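Local structure of 177aa long conserved hypothetical protein (ST1454) (Sulfolobus tokodaii, 1WOZ) at residues D32-F37 / V59-I64; F40-I45 / D53-Q58. The protein probably transfers the adenosyl group of ATP to cob(I)alamin, as a trimeric, helix-bundle enzyme of the PduO-type corrinoid adenosyltransferase family. All coordinates share one frame; numbering follows the deposited sequence.

Interaction 1: residues D32-F37 / V59-I64. With POG ((20S)-2,5,8,11,14,17-hexamethyl-3,6,9,12,15,18-hexaoxahenicosane-1,20-diol), chain B.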
# COMPACT_ATOMS: atom_id res chain seq x y z
N ASP A 32 -8.96 -2.61 -7.85
CA ASP A 32 -8.22 -1.51 -8.49
C ASP A 32 -6.87 -1.28 -7.76
O ASP A 32 -5.83 -1.08 -8.40
CB ASP A 32 -9.07 -0.23 -8.48
CG ASP A 32 -8.33 0.98 -9.04
OD1 ASP A 32 -7.64 0.86 -10.07
OD2 ASP A 32 -8.46 2.07 -8.46
N GLU A 33 -6.89 -1.30 -6.43
CA GLU A 33 -5.65 -1.11 -5.68
C GLU A 33 -4.67 -2.22 -6.06
O GLU A 33 -3.50 -1.98 -6.34
CB GLU A 33 -5.92 -1.09 -4.17
CG GLU A 33 -4.64 -0.80 -3.36
CD GLU A 33 -4.85 -0.68 -1.85
OE1 GLU A 33 -6.00 -0.71 -1.39
OE2 GLU A 33 -3.84 -0.55 -1.12
N LEU A 34 -5.14 -3.47 -6.07
CA LEU A 34 -4.26 -4.57 -6.47
C LEU A 34 -3.76 -4.37 -7.91
O LEU A 34 -2.57 -4.52 -8.20
CB LEU A 34 -5.02 -5.91 -6.36
CG LEU A 34 -4.32 -7.14 -6.99
CD1 LEU A 34 -2.97 -7.41 -6.30
CD2 LEU A 34 -5.22 -8.38 -6.82
N ASN A 35 -4.67 -4.01 -8.81
CA ASN A 35 -4.32 -3.81 -10.22
C ASN A 35 -3.24 -2.72 -10.36
O ASN A 35 -2.34 -2.82 -11.21
CB ASN A 35 -5.60 -3.42 -11.00
CG ASN A 35 -5.57 -3.87 -12.46
OD1 ASN A 35 -4.69 -4.63 -12.87
ND2 ASN A 35 -6.53 -3.41 -13.23
N SER A 36 -3.33 -1.68 -9.54
CA SER A 36 -2.37 -0.58 -9.60
C SER A 36 -1.00 -1.05 -9.09
O SER A 36 0.03 -0.71 -9.69
CB SER A 36 -2.88 0.62 -8.81
OG SER A 36 -4.11 1.09 -9.39
N PHE A 37 -0.97 -1.82 -8.00
CA PHE A 37 0.34 -2.35 -7.56
C PHE A 37 0.93 -3.27 -8.65
O PHE A 37 2.15 -3.30 -8.87
CB PHE A 37 0.22 -3.11 -6.23
CG PHE A 37 0.29 -2.22 -5.00
CD1 PHE A 37 1.51 -1.73 -4.55
CD2 PHE A 37 -0.88 -1.81 -4.35
CE1 PHE A 37 1.58 -0.84 -3.46
CE2 PHE A 37 -0.84 -0.92 -3.26
CZ PHE A 37 0.40 -0.43 -2.81
N VAL A 59 -5.76 -7.42 -17.15
CA VAL A 59 -6.96 -7.49 -17.98
C VAL A 59 -7.99 -8.35 -17.24
O VAL A 59 -9.17 -7.98 -17.15
CB VAL A 59 -6.63 -8.13 -19.34
CG1 VAL A 59 -7.93 -8.46 -20.09
CG2 VAL A 59 -5.74 -7.17 -20.15
N GLU A 60 -7.55 -9.50 -16.72
CA GLU A 60 -8.46 -10.41 -16.02
C GLU A 60 -9.03 -9.83 -14.73
O GLU A 60 -10.15 -10.20 -14.33
CB GLU A 60 -7.79 -11.79 -15.81
CG GLU A 60 -7.42 -12.42 -17.16
CD GLU A 60 -6.77 -13.80 -17.09
OE1 GLU A 60 -6.37 -14.28 -16.00
OE2 GLU A 60 -6.67 -14.41 -18.16
N LEU A 61 -8.31 -8.90 -14.09
CA LEU A 61 -8.87 -8.25 -12.91
C LEU A 61 -10.04 -7.38 -13.38
O LEU A 61 -11.03 -7.22 -12.66
CB LEU A 61 -7.82 -7.38 -12.17
CG LEU A 61 -6.73 -8.22 -11.47
CD1 LEU A 61 -5.82 -7.31 -10.66
CD2 LEU A 61 -7.38 -9.25 -10.53
N PHE A 62 -9.93 -6.80 -14.57
CA PHE A 62 -11.07 -6.01 -15.08
C PHE A 62 -12.22 -6.97 -15.39
O PHE A 62 -13.38 -6.66 -15.16
CB PHE A 62 -10.70 -5.21 -16.34
CG PHE A 62 -10.11 -3.86 -16.05
CD1 PHE A 62 -8.74 -3.70 -15.88
CD2 PHE A 62 -10.94 -2.75 -15.88
CE1 PHE A 62 -8.21 -2.44 -15.56
CE2 PHE A 62 -10.41 -1.50 -15.56
CZ PHE A 62 -9.03 -1.36 -15.40
N GLU A 63 -11.90 -8.16 -15.91
CA GLU A 63 -12.97 -9.12 -16.18
C GLU A 63 -13.64 -9.56 -14.87
O GLU A 63 -14.87 -9.76 -14.82
CB GLU A 63 -12.42 -10.32 -16.95
CG GLU A 63 -11.96 -9.93 -18.34
CD GLU A 63 -11.56 -11.11 -19.21
OE1 GLU A 63 -11.66 -10.99 -20.44
OE2 GLU A 63 -11.11 -12.15 -18.68
N ILE A 64 -12.84 -9.71 -13.82
CA ILE A 64 -13.38 -10.09 -12.52
C ILE A 64 -14.32 -8.99 -12.05
O ILE A 64 -15.39 -9.26 -11.50
CB ILE A 64 -12.22 -10.30 -11.47
CG1 ILE A 64 -11.50 -11.60 -11.79
CG2 ILE A 64 -12.77 -10.23 -10.04
CD1 ILE A 64 -10.32 -11.92 -10.88
OH POG B . -10.85 -1.37 -11.56
C2 POG B . -11.04 -2.76 -11.26
C1 POG B . -9.90 -3.60 -11.71
C3 POG B . -12.26 -3.19 -11.92
O2 POG B . -13.24 -2.15 -11.90
C5 POG B . -14.13 -2.31 -13.02
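N35 and L61 form the centre of this pairing, their side chains lying alongside one another and pointing opposite ways. The CD1 methyl of L61 lies against the amide of N35, 3.7 Å from OD1, and the same methyl also meets L34, with L34 CG 4.0 Å from L61 CD1. With CG anti to the backbone N (chi1 -150°), the N35 amide extends across to the neighbouring helix, where ND2 comes within 3.0 Å of F62 CE1. The approach to the ring is oblique, with amide and ring planes 63° apart. One face of F62 is covered by the bound polyether POG, whose C1 sits 4.1 Å above the ring centre and 3.7 Å from N35 ND2; D32 CB touches the POG hydroxyl.

Farther out, the second subunit takes part: its R118 forms a salt bridge with D32, and its Y171 meets the F62 ring. L34 packs instead on L146 and L149 of helix 140-163. The helix segments run antiparallel at 175°, with axes 10.1 Å apart. D32, N35 and L61 border the observed polyether pocket beside the second subunit, and the pairing itself is that of antiparallel, sequence-adjacent helices in the helix bundle of the adenosyltransferase fold.

Interaction 2: residues F40-I45 / D53-Q58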
# COMPACT_ATOMS: atom_id res chain seq x y z
N PHE A 40 2.54 -1.21 -11.11
CA PHE A 40 3.83 -0.71 -10.57
C PHE A 40 4.90 -1.82 -10.67
O PHE A 40 6.02 -1.57 -11.12
CB PHE A 40 3.63 -0.22 -9.11
CG PHE A 40 4.90 0.30 -8.45
CD1 PHE A 40 5.29 -0.17 -7.20
CD2 PHE A 40 5.68 1.28 -9.07
CE1 PHE A 40 6.44 0.32 -6.57
CE2 PHE A 40 6.83 1.78 -8.44
CZ PHE A 40 7.21 1.29 -7.19
N ALA A 41 4.55 -3.04 -10.31
CA ALA A 41 5.52 -4.16 -10.41
C ALA A 41 6.00 -4.32 -11.87
O ALA A 41 7.20 -4.51 -12.14
CB ALA A 41 4.89 -5.43 -9.96
N ILE A 42 5.05 -4.27 -12.81
CA ILE A 42 5.41 -4.37 -14.23
C ILE A 42 6.41 -3.28 -14.62
O ILE A 42 7.41 -3.55 -15.29
CB ILE A 42 4.16 -4.28 -15.14
CG1 ILE A 42 3.29 -5.52 -14.95
CG2 ILE A 42 4.58 -4.12 -16.64
CD1 ILE A 42 1.87 -5.40 -15.55
N SER A 43 6.17 -2.04 -14.19
CA SER A 43 7.09 -0.95 -14.54
C SER A 43 8.49 -1.14 -13.94
O SER A 43 9.46 -0.55 -14.43
CB SER A 43 6.53 0.41 -14.09
OG SER A 43 6.70 0.63 -12.69
N LYS A 44 8.62 -1.96 -12.91
CA LYS A 44 9.92 -2.15 -12.24
C LYS A 44 10.63 -3.46 -12.62
O LYS A 44 11.75 -3.71 -12.19
CB LYS A 44 9.72 -2.15 -10.72
CG LYS A 44 9.10 -0.89 -10.13
CD LYS A 44 10.05 0.27 -10.22
CE LYS A 44 11.27 0.07 -9.32
NZ LYS A 44 12.20 1.24 -9.41
N ILE A 45 9.98 -4.29 -13.41
CA ILE A 45 10.52 -5.59 -13.81
C ILE A 45 10.96 -5.55 -15.27
O ILE A 45 10.18 -5.20 -16.16
CB ILE A 45 9.40 -6.68 -13.62
CG1 ILE A 45 9.20 -6.94 -12.12
CG2 ILE A 45 9.75 -7.96 -14.34
CD1 ILE A 45 7.90 -7.74 -11.86
N ASP A 53 2.89 -11.99 -18.42
CA ASP A 53 1.97 -12.65 -17.50
C ASP A 53 1.18 -11.66 -16.65
O ASP A 53 -0.04 -11.79 -16.50
CB ASP A 53 2.73 -13.62 -16.57
CG ASP A 53 3.24 -14.86 -17.31
OD1 ASP A 53 2.67 -15.18 -18.38
OD2 ASP A 53 4.19 -15.49 -16.82
N LEU A 54 1.89 -10.68 -16.09
CA LEU A 54 1.24 -9.68 -15.24
C LEU A 54 0.25 -8.82 -16.04
O LEU A 54 -0.80 -8.44 -15.53
CB LEU A 54 2.30 -8.81 -14.55
CG LEU A 54 3.09 -9.56 -13.47
CD1 LEU A 54 4.29 -8.70 -13.05
CD2 LEU A 54 2.19 -9.89 -12.28
N GLU A 55 0.59 -8.50 -17.28
CA GLU A 55 -0.33 -7.69 -18.09
C GLU A 55 -1.62 -8.46 -18.33
O GLU A 55 -2.69 -7.85 -18.35
CB GLU A 55 0.33 -7.25 -19.41
CG GLU A 55 1.27 -6.06 -19.18
CD GLU A 55 2.25 -5.82 -20.31
OE1 GLU A 55 2.30 -6.65 -21.24
OE2 GLU A 55 2.99 -4.81 -20.25
N ARG A 56 -1.54 -9.78 -18.48
CA ARG A 56 -2.75 -10.59 -18.66
C ARG A 56 -3.58 -10.58 -17.38
O ARG A 56 -4.82 -10.51 -17.41
CB ARG A 56 -2.39 -12.04 -19.05
CG ARG A 56 -3.57 -13.02 -18.91
CD ARG A 56 -3.27 -14.33 -19.63
NE ARG A 56 -4.32 -15.32 -19.42
CZ ARG A 56 -4.33 -16.51 -20.02
NH1 ARG A 56 -3.34 -16.84 -20.84
NH2 ARG A 56 -5.32 -17.35 -19.80
N VAL A 57 -2.91 -10.67 -16.23
CA VAL A 57 -3.62 -10.60 -14.96
C VAL A 57 -4.41 -9.27 -14.84
O VAL A 57 -5.54 -9.26 -14.37
CB VAL A 57 -2.65 -10.69 -13.74
CG1 VAL A 57 -3.42 -10.42 -12.43
CG2 VAL A 57 -2.03 -12.11 -13.67
N GLN A 58 -3.81 -8.15 -15.24
CA GLN A 58 -4.52 -6.86 -15.13
C GLN A 58 -5.83 -6.87 -15.95
O GLN A 58 -6.86 -6.38 -15.50
CB GLN A 58 -3.64 -5.73 -15.62
CG GLN A 58 -2.37 -5.52 -14.83
CD GLN A 58 -1.75 -4.20 -15.21
OE1 GLN A 58 -1.19 -4.07 -16.29
NE2 GLN A 58 -1.88 -3.21 -14.34
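I42 is the side chain on which this contact turns, for it meets L54, E55 and Q58 in three different ways. Against L54 it lies side by side, the two chains running antiparallel, and I42 CG1 comes 3.5 Å from L54 CB, a close fit for two carbons. Both branches leave their helices beside the backbone N: CG1 of I42 (chi1 -68°) and CG of L54 (chi1 -70°) are each anti to their own carbonyl carbon, and the I42 torsion carries CG1 to the side of L54 CB.

E55 crosses I42 at about a right angle, with its aliphatic CG 3.7 Å from I42 CD1. Q58 comes at a slant from the next turn, and its OE1 lies 3.4 Å from I42 CD1. The amide nitrogen of Q58 is used differently: NE2 donates to P105 O of the second subunit and probably to N35 O of the same chain, which would help fix the amide while its oxygen rests by the methyl. Farther along the chain, I45 crosses L54 at about a right angle, its CD1 3.9 Å from L54 CD1. L54 thus bridges I42 and I45, and it also packs on L153 and M156 of helix 140-163.

Close to the connection between the helices, K51 NZ donates to I42 O and, weakly, to I45 O. The segment axes are 10.2 Å apart and their directions 161° from parallel. Buried aliphatic chains interleaved between two helices that follow each other through a short connection make this an antiparallel helical hairpin, part of the helix bundle of the cobalamin adenosyltransferase fold.

Overall arrangement
Both interactions join helix 23-44 to helix 48-69, and along the chain the 40-45/53-58 contact lies between the two segments of the other. They are two levels of one antiparallel hairpin, their centres about 11 Å apart, and a probable hydrogen bond from Q58 NE2 to N35 O ties them together. Both are largely buried and both touch the second subunit, yet their chemistry follows their place. Near the turn, 40-45/53-58 is dominated by aliphatic packing, with the partly exposed E55 at its margin. Farther along, 32-37/59-64 brings an amide and an aromatic ring beside leucines, and its side chains help line the polyether site. One helix pair thus serves as hydrophobic core at one level and pocket wall at another.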